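Local coordinates for protein adenosine kinase (Sinorhizobium meliloti, PDB 3UBO) that probably phosphorylates adenosine at its 5'-hydroxyl as a pfkB-family kinase, and holds adenosine and ADP in this crystal, at residues Q271-Y282 with A306-P316; G64-G74 with P316-T324. One frame throughout, in Å; residues are numbered along the deposited sequence.

How the interactions relate
Interactions 1 and 2 meet at Pro-316, which ends one segment and begins the other, and their centres are about 12 Å apart. Interaction 1 (271-282 with 306-316) builds the ground between ADP and adenosine; interaction 2 (64-74 with 316-324) holds helix 62-73, whose Asn-65 reaches the adenosine ribose. Asp-280 ties them together: its OD2 lies 3.1 Å from Asn-65 ND2 and its O lies 2.7 Å from Thr-66 OG1, both probable hydrogen bonds. Apolar packing adds to the join, with Leu-281 CD2 3.8 Å from Pro-318 CD. Along the chain, interaction 1 is nested inside the long loop that interaction 2 closes.

Interaction 1: residues Q271-Y282 with A306-P316; sequences QVVDTTGAGDLY and AAGIVIGQIGP. With ADP (adenosine-5'-diphosphate), chain D; ADN (adenosine), chain C.
Ile-311 lies side by side with Val-272, its CG2 4.0 Å from Val-272 CG1. With CG1 anti to its own carbonyl carbon (chi1 -66°), the CG1 branch passes Ala-278 CB and carries CD1 to the base of ADP. The main chain is tied here too: Ile-311 O accepts from Asp-274 N at 3.1 Å, and weakly from Val-273 N. Asp-274 is gripped at both oxygens. Its OD2 offers the anti lone pair to Gly-315 N (3.2 Å, N-H...O 164°), while OD1 takes Thr-276 OG1 on the syn side at 2.9 Å and Thr-276 N from above the carboxylate plane at 3.1 Å, the latter closing an Asx turn. This opens the DTTGAGD sequence of pfkB kinases: a type II turn from Thr-275 to Ala-278 leads into helix 278-290, with Gly-277 as N-cap, and Gly-279 meets the beta-phosphate of ADP. In the first turn of the helix, Asp-280 OD2 comes 3.3 Å from O5' of adenosine. Thr-276 CG2 runs alongside Pro-316 CB, whose ring borders the adenosine ribose. Between the helices, Leu-281 CD1 packs obliquely on Val-310 CG2 at 4.0 Å, where short axes pass 7.6 Å apart, roughly antiparallel at 145°.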
loop_
_atom_site.group_PDB
_atom_site.type_symbol
_atom_site.label_atom_id
_atom_site.label_comp_id
_atom_site.label_asym_id
_atom_site.label_seq_id
_atom_site.Cartn_x
_atom_site.Cartn_y
_atom_site.Cartn_z
ATOM N N GLN A 271 8.993 12.247 -12.305
ATOM C CA GLN A 271 9.881 12.190 -11.130
ATOM C C GLN A 271 10.365 10.767 -10.931
ATOM O O GLN A 271 9.656 9.769 -11.205
ATOM C CB GLN A 271 9.231 12.595 -9.763
ATOM C CG GLN A 271 7.773 13.089 -9.726
ATOM C CD GLN A 271 7.546 14.063 -8.542
ATOM O OE1 GLN A 271 7.257 13.605 -7.448
ATOM N NE2 GLN A 271 7.717 15.432 -8.771
ATOM N N VAL A 272 11.553 10.683 -10.367
ATOM C CA VAL A 272 12.009 9.442 -9.797
ATOM C C VAL A 272 11.427 9.269 -8.362
ATOM O O VAL A 272 12.017 9.718 -7.395
ATOM C CB VAL A 272 13.542 9.396 -9.882
ATOM C CG1 VAL A 272 14.054 8.070 -9.411
ATOM C CG2 VAL A 272 13.947 9.648 -11.318
ATOM N N VAL A 273 10.252 8.650 -8.242
ATOM C CA VAL A 273 9.589 8.516 -6.966
ATOM C C VAL A 273 10.211 7.373 -6.138
ATOM O O VAL A 273 10.783 7.597 -5.049
ATOM C CB VAL A 273 8.078 8.274 -7.117
ATOM C CG1 VAL A 273 7.446 8.072 -5.712
ATOM C CG2 VAL A 273 7.405 9.384 -7.945
ATOM N N ASP A 274 10.107 6.144 -6.649
ATOM C CA ASP A 274 10.619 4.962 -5.968
ATOM C C ASP A 274 11.156 4.022 -7.035
ATOM O O ASP A 274 10.412 3.447 -7.801
ATOM C CB ASP A 274 9.507 4.320 -5.119
ATOM C CG ASP A 274 9.944 3.023 -4.432
ATOM O OD1 ASP A 274 11.164 2.791 -4.220
ATOM O OD2 ASP A 274 9.029 2.177 -4.128
ATOM N N THR A 275 12.466 3.898 -7.064
ATOM C CA THR A 275 13.166 2.918 -7.881
ATOM C C THR A 275 12.833 1.417 -7.627
ATOM O O THR A 275 12.954 0.570 -8.507
ATOM C CB THR A 275 14.654 3.183 -7.741
ATOM O OG1 THR A 275 14.997 4.002 -8.813
ATOM C CG2 THR A 275 15.481 1.980 -7.838
ATOM N N THR A 276 12.428 1.077 -6.426
ATOM C CA THR A 276 11.994 -0.268 -6.137
ATOM C C THR A 276 11.158 -0.867 -7.269
ATOM O O THR A 276 10.167 -0.259 -7.721
ATOM C CB THR A 276 11.190 -0.263 -4.812
ATOM O OG1 THR A 276 12.106 0.036 -3.767
ATOM C CG2 THR A 276 10.497 -1.577 -4.551
ATOM N N GLY A 277 11.588 -2.015 -7.760
ATOM C CA GLY A 277 10.844 -2.763 -8.744
ATOM C C GLY A 277 11.189 -2.563 -10.194
ATOM O O GLY A 277 10.575 -3.160 -11.042
ATOM N N ALA A 278 12.165 -1.722 -10.477
ATOM C CA ALA A 278 12.494 -1.360 -11.834
ATOM C C ALA A 278 13.058 -2.530 -12.612
ATOM O O ALA A 278 12.417 -3.054 -13.480
ATOM C CB ALA A 278 13.450 -0.236 -11.832
ATOM N N GLY A 279 14.266 -2.941 -12.287
ATOM C CA GLY A 279 14.862 -4.065 -12.961
ATOM C C GLY A 279 13.898 -5.208 -13.105
ATOM O O GLY A 279 13.982 -5.970 -14.026
ATOM N N ASP A 280 12.980 -5.325 -12.175
ATOM C CA ASP A 280 12.051 -6.421 -12.192
ATOM C C ASP A 280 11.056 -6.223 -13.290
ATOM O O ASP A 280 10.583 -7.159 -13.873
ATOM C CB ASP A 280 11.283 -6.528 -10.882
ATOM C CG ASP A 280 12.162 -6.713 -9.711
ATOM O OD1 ASP A 280 13.333 -7.036 -9.898
ATOM O OD2 ASP A 280 11.680 -6.521 -8.596
ATOM N N LEU A 281 10.705 -4.988 -13.556
ATOM C CA LEU A 281 9.688 -4.744 -14.544
ATOM C C LEU A 281 10.295 -4.465 -15.888
ATOM O O LEU A 281 9.626 -4.473 -16.888
ATOM C CB LEU A 281 8.770 -3.635 -14.086
ATOM C CG LEU A 281 7.522 -4.270 -13.522
ATOM C CD1 LEU A 281 7.422 -4.134 -12.060
ATOM C CD2 LEU A 281 6.315 -3.777 -14.192
ATOM N N TYR A 282 11.590 -4.236 -15.901
ATOM C CA TYR A 282 12.288 -4.160 -17.142
ATOM C C TYR A 282 12.316 -5.532 -17.803
ATOM O O TYR A 282 12.097 -5.684 -18.991
ATOM C CB TYR A 282 13.694 -3.699 -16.912
ATOM C CG TYR A 282 14.477 -3.703 -18.178
ATOM C CD1 TYR A 282 15.136 -4.826 -18.599
ATOM C CD2 TYR A 282 14.530 -2.586 -18.970
ATOM C CE1 TYR A 282 15.839 -4.817 -19.747
ATOM C CE2 TYR A 282 15.221 -2.576 -20.106
ATOM C CZ TYR A 282 15.873 -3.685 -20.497
ATOM O OH TYR A 282 16.569 -3.648 -21.661
ATOM N N ALA A 306 8.209 -0.368 -19.207
ATOM C CA ALA A 306 7.644 -1.010 -17.992
ATOM C C ALA A 306 8.365 -0.573 -16.722
ATOM O O ALA A 306 7.708 -0.258 -15.750
ATOM C CB ALA A 306 7.657 -2.511 -18.109
ATOM N N ALA A 307 9.700 -0.574 -16.754
ATOM C CA ALA A 307 10.508 -0.050 -15.690
ATOM C C ALA A 307 9.994 1.354 -15.252
ATOM O O ALA A 307 9.636 1.606 -14.067
ATOM C CB ALA A 307 11.941 0.001 -16.155
ATOM N N GLY A 308 9.934 2.252 -16.230
ATOM C CA GLY A 308 9.723 3.653 -15.974
ATOM C C GLY A 308 8.370 3.897 -15.362
ATOM O O GLY A 308 8.287 4.669 -14.458
ATOM N N ILE A 309 7.311 3.237 -15.824
ATOM C CA ILE A 309 6.007 3.371 -15.190
ATOM C C ILE A 309 6.020 3.032 -13.691
ATOM O O ILE A 309 5.297 3.655 -12.904
ATOM C CB ILE A 309 4.937 2.500 -15.871
ATOM C CG1 ILE A 309 4.629 3.072 -17.269
ATOM C CG2 ILE A 309 3.667 2.333 -14.950
ATOM C CD1 ILE A 309 3.557 2.307 -18.085
ATOM N N VAL A 310 6.855 2.082 -13.288
ATOM C CA VAL A 310 6.766 1.561 -11.911
ATOM C C VAL A 310 7.566 2.427 -10.907
ATOM O O VAL A 310 7.301 2.396 -9.693
ATOM C CB VAL A 310 7.152 0.073 -11.789
ATOM C CG1 VAL A 310 8.671 -0.108 -11.576
ATOM C CG2 VAL A 310 6.397 -0.550 -10.637
ATOM N N ILE A 311 8.530 3.157 -11.471
ATOM C CA ILE A 311 9.382 4.115 -10.790
ATOM C C ILE A 311 8.599 5.418 -10.461
ATOM O O ILE A 311 8.987 6.181 -9.590
ATOM C CB ILE A 311 10.578 4.533 -11.700
ATOM C CG1 ILE A 311 11.562 3.387 -11.984
ATOM C CG2 ILE A 311 11.348 5.744 -11.107
ATOM C CD1 ILE A 311 12.930 3.943 -12.581
ATOM N N GLY A 312 7.507 5.674 -11.163
ATOM C CA GLY A 312 6.626 6.740 -10.726
ATOM C C GLY A 312 5.678 6.280 -9.607
ATOM O O GLY A 312 4.510 6.649 -9.611
ATOM N N GLN A 313 6.134 5.478 -8.639
ATOM C CA GLN A 313 5.152 4.877 -7.728
ATOM C C GLN A 313 5.812 4.396 -6.458
ATOM O O GLN A 313 6.873 3.765 -6.498
ATOM C CB GLN A 313 4.574 3.629 -8.393
ATOM C CG GLN A 313 3.141 3.343 -8.152
ATOM C CD GLN A 313 2.812 1.968 -8.710
ATOM O OE1 GLN A 313 3.592 1.041 -8.503
ATOM N NE2 GLN A 313 1.652 1.819 -9.388
ATOM N N ILE A 314 5.185 4.659 -5.320
ATOM C CA ILE A 314 5.631 4.010 -4.083
ATOM C C ILE A 314 5.065 2.690 -4.361
ATOM O O ILE A 314 3.871 2.616 -4.620
ATOM C CB ILE A 314 4.974 4.625 -2.806
ATOM C CG1 ILE A 314 5.867 5.740 -2.263
ATOM C CG2 ILE A 314 4.753 3.583 -1.744
ATOM C CD1 ILE A 314 7.269 5.297 -2.066
ATOM N N GLY A 315 5.920 1.652 -4.366
ATOM C CA GLY A 315 5.496 0.310 -4.754
ATOM C C GLY A 315 6.218 -0.290 -5.967
ATOM O O GLY A 315 6.606 0.460 -6.908
ATOM N N PRO A 316 6.396 -1.642 -5.979
ATOM C CA PRO A 316 7.103 -2.328 -7.069
ATOM C C PRO A 316 6.149 -2.950 -8.149
ATOM O O PRO A 316 6.702 -3.424 -9.146
ATOM C CB PRO A 316 7.787 -3.447 -6.325
ATOM C CG PRO A 316 6.617 -3.970 -5.403
ATOM C CD PRO A 316 5.883 -2.630 -4.997
HETATM P PB ADP D . 18.080 -1.622 -10.951
HETATM O O1B ADP D . 19.109 -1.538 -9.651
HETATM O O2B ADP D . 17.888 -3.127 -11.666
HETATM O O3B ADP D . 16.732 -1.108 -10.592
HETATM P PA ADP D . 18.763 0.357 -13.230
HETATM O O1A ADP D . 19.624 1.670 -12.732
HETATM O O2A ADP D . 19.411 -0.239 -14.399
HETATM O O3A ADP D . 19.023 -0.563 -11.839
HETATM O "O5'" ADP D . 17.164 0.646 -13.656
HETATM C "C5'" ADP D . 16.366 -0.415 -14.168
HETATM C "C4'" ADP D . 15.400 0.057 -15.303
HETATM O "O4'" ADP D . 14.258 0.965 -14.930
HETATM C "C3'" ADP D . 16.043 0.882 -16.541
HETATM O "O3'" ADP D . 16.874 0.221 -17.477
HETATM C "C2'" ADP D . 14.954 1.843 -17.001
HETATM O "O2'" ADP D . 14.048 1.483 -18.055
HETATM C "C1'" ADP D . 14.374 2.198 -15.661
HETATM N N9 ADP D . 15.106 3.289 -14.946
HETATM C C8 ADP D . 16.003 3.187 -13.905
HETATM N N7 ADP D . 16.463 4.517 -13.524
HETATM C C5 ADP D . 15.830 5.454 -14.391
HETATM C C6 ADP D . 15.883 6.927 -14.471
HETATM N N6 ADP D . 16.698 7.687 -13.504
HETATM N N1 ADP D . 15.127 7.573 -15.399
HETATM C C2 ADP D . 14.291 6.861 -16.277
HETATM N N3 ADP D . 14.238 5.420 -16.226
HETATM C C4 ADP D . 14.991 4.742 -15.272
HETATM O "O5'" ADN C . 14.061 -5.218 -6.712
HETATM C "C5'" ADN C . 12.672 -4.949 -6.290
HETATM C "C4'" ADN C . 12.107 -5.971 -5.244
HETATM O "O4'" ADN C . 13.128 -6.690 -4.544
HETATM C "C3'" ADN C . 11.004 -5.687 -4.097
HETATM O "O3'" ADN C . 9.626 -5.520 -4.327
HETATM C "C2'" ADN C . 11.324 -6.798 -3.041
HETATM O "O2'" ADN C . 10.201 -7.588 -2.594
HETATM C "C1'" ADN C . 12.408 -7.537 -3.720
HETATM N N9 ADN C . 13.369 -8.124 -2.738
HETATM C C8 ADN C . 14.131 -7.536 -1.687
HETATM N N7 ADN C . 15.011 -8.504 -1.133
HETATM C C5 ADN C . 14.793 -9.690 -1.859
HETATM C C6 ADN C . 15.352 -10.993 -1.754
HETATM N N6 ADN C . 16.377 -11.306 -0.794
HETATM N N1 ADN C . 14.892 -12.001 -2.677
HETATM C C2 ADN C . 13.897 -11.687 -3.660
HETATM N N3 ADN C . 13.315 -10.403 -3.798
HETATM C C4 ADN C . 13.772 -9.438 -2.869
#

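Interaction 2: residues G64-G74 with P316-T324; sequences GNTAAGVASLG and PRPLVSLAT. With ADN (adenosine), chain C.
Ser-72, Arg-317 and Asn-65 carry this contact: Ser-72 at the C-terminal end of helix 62-73, and Asn-65 near its start, facing Arg-317 of the other segment. Asn-65 and Arg-317 cross at about a right angle. Asn-65 OD1 receives Arg-317 NE at 2.8 Å, in the carbonyl plane of the amide and at the edge of the guanidinium, although the two flat groups stand 83° apart. The arginine runs extended from CG to NE, which lays CD against Ala-68 CB at 3.6 Å and brings the guanidinium to the helix start, where Gly-64 O lies over one of its faces. Gly-60 O takes Arg-317 NH2, and Phe-92 adds a cation-pi contact. At the other end, Ser-72 O accepts from Ala-323 N at 3.1 Å, the donor lying 42° above the carbonyl plane. Ser-72 OG lies 3.4 Å from Val-320 O, a weak and unsettled bond, with Pro-318 CG alongside, and the Leu-73 side chain crosses that of Leu-322, Leu-73 CD2 3.8 Å from Leu-322 CB. Both backbones change course here: Gly-74 ends the first helix in a Schellman motif, while Ser-321 N-caps helix 322-336, its OG accepting from Thr-324 N at 3.0 Å. With OD1 taken by the arginine, ND2 is the end of the Asn-65 amide turned to O3' of adenosine (3.0 Å, N-H...O 156°), consistent with Arg-317 as second shell to the ribose-binding asparagine of this pfkB-family nucleoside pocket.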
loop_
_atom_site.group_PDB
_atom_site.type_symbol
_atom_site.label_atom_id
_atom_site.label_comp_id
_atom_site.label_asym_id
_atom_site.label_seq_id
_atom_site.Cartn_x
_atom_site.Cartn_y
_atom_site.Cartn_z
ATOM N N GLY A 64 8.679 -12.234 -8.154
ATOM C CA GLY A 64 7.227 -12.217 -8.107
ATOM C C GLY A 64 6.683 -11.007 -8.835
ATOM O O GLY A 64 5.527 -11.016 -9.300
ATOM N N ASN A 65 7.530 -9.966 -8.929
ATOM C CA ASN A 65 7.156 -8.711 -9.497
ATOM C C ASN A 65 7.192 -8.913 -11.009
ATOM O O ASN A 65 6.251 -8.555 -11.737
ATOM C CB ASN A 65 8.138 -7.600 -9.045
ATOM C CG ASN A 65 7.918 -7.135 -7.591
ATOM O OD1 ASN A 65 6.811 -7.301 -6.997
ATOM N ND2 ASN A 65 8.979 -6.523 -7.025
ATOM N N THR A 66 8.282 -9.524 -11.465
ATOM C CA THR A 66 8.511 -9.723 -12.873
ATOM C C THR A 66 7.337 -10.553 -13.428
ATOM O O THR A 66 6.939 -10.364 -14.541
ATOM C CB THR A 66 9.830 -10.426 -13.100
ATOM O OG1 THR A 66 10.935 -9.591 -12.693
ATOM C CG2 THR A 66 9.948 -10.741 -14.504
ATOM N N ALA A 67 6.734 -11.441 -12.642
ATOM C CA ALA A 67 5.535 -12.199 -13.116
ATOM C C ALA A 67 4.196 -11.459 -13.089
ATOM O O ALA A 67 3.364 -11.653 -13.999
ATOM C CB ALA A 67 5.379 -13.590 -12.385
ATOM N N ALA A 68 3.949 -10.658 -12.026
ATOM C CA ALA A 68 2.853 -9.658 -12.065
ATOM C C ALA A 68 3.091 -8.726 -13.274
ATOM O O ALA A 68 2.134 -8.363 -13.915
ATOM C CB ALA A 68 2.691 -8.839 -10.758
ATOM N N GLY A 69 4.353 -8.445 -13.611
ATOM C CA GLY A 69 4.702 -7.655 -14.801
ATOM C C GLY A 69 4.201 -8.171 -16.155
ATOM O O GLY A 69 3.413 -7.494 -16.850
ATOM N N VAL A 70 4.684 -9.367 -16.509
ATOM C CA VAL A 70 4.228 -10.118 -17.662
ATOM C C VAL A 70 2.692 -10.225 -17.740
ATOM O O VAL A 70 2.094 -9.715 -18.685
ATOM C CB VAL A 70 4.876 -11.518 -17.747
ATOM C CG1 VAL A 70 4.222 -12.250 -18.850
ATOM C CG2 VAL A 70 6.386 -11.416 -17.957
ATOM N N ALA A 71 2.051 -10.896 -16.779
ATOM C CA ALA A 71 0.572 -10.818 -16.711
ATOM C C ALA A 71 -0.024 -9.414 -17.026
ATOM O O ALA A 71 -0.959 -9.301 -17.785
ATOM C CB ALA A 71 0.035 -11.347 -15.383
ATOM N N SER A 72 0.508 -8.350 -16.434
ATOM C CA SER A 72 0.014 -6.988 -16.696
ATOM C C SER A 72 0.224 -6.580 -18.155
ATOM O O SER A 72 -0.706 -6.092 -18.772
ATOM C CB SER A 72 0.603 -5.947 -15.707
ATOM O OG SER A 72 -0.409 -5.399 -14.863
ATOM N N LEU A 73 1.439 -6.760 -18.683
ATOM C CA LEU A 73 1.719 -6.510 -20.085
ATOM C C LEU A 73 0.813 -7.239 -21.094
ATOM O O LEU A 73 0.741 -6.872 -22.263
ATOM C CB LEU A 73 3.166 -6.771 -20.390
ATOM C CG LEU A 73 4.048 -5.770 -19.705
ATOM C CD1 LEU A 73 5.507 -6.058 -19.955
ATOM C CD2 LEU A 73 3.703 -4.378 -20.287
ATOM N N GLY A 74 0.066 -8.220 -20.632
ATOM C CA GLY A 74 -0.771 -9.007 -21.512
ATOM C C GLY A 74 -0.465 -10.490 -21.542
ATOM O O GLY A 74 -1.379 -11.270 -21.784
ATOM N N PRO A 316 6.396 -1.642 -5.979
ATOM C CA PRO A 316 7.103 -2.328 -7.069
ATOM C C PRO A 316 6.149 -2.950 -8.149
ATOM O O PRO A 316 6.702 -3.424 -9.146
ATOM C CB PRO A 316 7.787 -3.447 -6.325
ATOM C CG PRO A 316 6.617 -3.970 -5.403
ATOM C CD PRO A 316 5.883 -2.630 -4.997
ATOM N N ARG A 317 4.813 -2.915 -7.991
ATOM C CA ARG A 317 3.912 -3.567 -8.956
ATOM C C ARG A 317 2.788 -2.674 -9.488
ATOM O O ARG A 317 2.065 -2.040 -8.721
ATOM C CB ARG A 317 3.245 -4.860 -8.350
ATOM C CG ARG A 317 4.145 -6.083 -8.163
ATOM C CD ARG A 317 3.335 -7.246 -7.585
ATOM N NE ARG A 317 4.177 -8.324 -7.039
ATOM C CZ ARG A 317 3.676 -9.416 -6.454
ATOM N NH1 ARG A 317 2.339 -9.534 -6.382
ATOM N NH2 ARG A 317 4.492 -10.394 -5.944
ATOM N N PRO A 318 2.586 -2.667 -10.812
ATOM C CA PRO A 318 1.447 -1.966 -11.462
ATOM C C PRO A 318 0.172 -2.480 -10.867
ATOM O O PRO A 318 0.051 -3.652 -10.806
ATOM C CB PRO A 318 1.506 -2.476 -12.907
ATOM C CG PRO A 318 2.393 -3.798 -12.782
ATOM C CD PRO A 318 3.418 -3.410 -11.776
ATOM N N LEU A 319 -0.755 -1.672 -10.431
ATOM C CA LEU A 319 -1.953 -2.198 -9.772
ATOM C C LEU A 319 -3.145 -2.285 -10.734
ATOM O O LEU A 319 -4.313 -2.556 -10.329
ATOM C CB LEU A 319 -2.313 -1.306 -8.577
ATOM C CG LEU A 319 -1.118 -1.038 -7.645
ATOM C CD1 LEU A 319 -1.472 0.069 -6.583
ATOM C CD2 LEU A 319 -0.561 -2.358 -6.984
ATOM N N VAL A 320 -2.840 -2.021 -12.006
ATOM C CA VAL A 320 -3.803 -2.147 -13.098
ATOM C C VAL A 320 -2.996 -2.601 -14.322
ATOM O O VAL A 320 -1.770 -2.274 -14.438
ATOM C CB VAL A 320 -4.559 -0.820 -13.387
ATOM C CG1 VAL A 320 -5.441 -0.396 -12.172
ATOM C CG2 VAL A 320 -3.565 0.250 -13.801
ATOM N N SER A 321 -3.667 -3.382 -15.188
ATOM C CA SER A 321 -3.109 -3.832 -16.466
ATOM C C SER A 321 -2.246 -2.738 -17.219
ATOM O O SER A 321 -2.800 -1.724 -17.710
ATOM C CB SER A 321 -4.282 -4.257 -17.351
ATOM O OG SER A 321 -3.891 -4.270 -18.716
ATOM N N LEU A 322 -0.923 -2.909 -17.305
ATOM C CA LEU A 322 -0.139 -2.031 -18.188
ATOM C C LEU A 322 -0.559 -2.145 -19.667
ATOM O O LEU A 322 -0.405 -1.213 -20.454
ATOM C CB LEU A 322 1.333 -2.383 -18.146
ATOM C CG LEU A 322 2.020 -2.135 -16.824
ATOM C CD1 LEU A 322 3.564 -1.833 -17.027
ATOM C CD2 LEU A 322 1.263 -0.964 -16.190
ATOM N N ALA A 323 -1.023 -3.324 -20.076
ATOM C CA ALA A 323 -1.539 -3.423 -21.439
ATOM C C ALA A 323 -2.554 -2.260 -21.676
ATOM O O ALA A 323 -2.280 -1.346 -22.490
ATOM C CB ALA A 323 -2.167 -4.828 -21.692
ATOM N N THR A 324 -3.669 -2.296 -20.935
ATOM C CA THR A 324 -4.754 -1.337 -21.015
ATOM C C THR A 324 -4.402 0.153 -20.696
ATOM O O THR A 324 -4.918 1.064 -21.329
ATOM C CB THR A 324 -5.913 -1.791 -20.103
ATOM O OG1 THR A 324 -6.669 -2.786 -20.791
ATOM C CG2 THR A 324 -6.872 -0.607 -19.710
HETATM O "O5'" ADN C . 14.061 -5.218 -6.712
HETATM C "C5'" ADN C . 12.672 -4.949 -6.290
HETATM C "C4'" ADN C . 12.107 -5.971 -5.244
HETATM O "O4'" ADN C . 13.128 -6.690 -4.544
HETATM C "C3'" ADN C . 11.004 -5.687 -4.097
HETATM O "O3'" ADN C . 9.626 -5.520 -4.327
HETATM C "C2'" ADN C . 11.324 -6.798 -3.041
HETATM O "O2'" ADN C . 10.201 -7.588 -2.594
HETATM C "C1'" ADN C . 12.408 -7.537 -3.720
HETATM N N9 ADN C . 13.369 -8.124 -2.738
HETATM C C8 ADN C . 14.131 -7.536 -1.687
HETATM N N7 ADN C . 15.011 -8.504 -1.133
HETATM C C5 ADN C . 14.793 -9.690 -1.859
HETATM C C6 ADN C . 15.352 -10.993 -1.754
HETATM N N6 ADN C . 16.377 -11.306 -0.794
HETATM N N1 ADN C . 14.892 -12.001 -2.677
HETATM C C2 ADN C . 13.897 -11.687 -3.660
HETATM N N3 ADN C . 13.315 -10.403 -3.798
HETATM C C4 ADN C . 13.772 -9.438 -2.869
#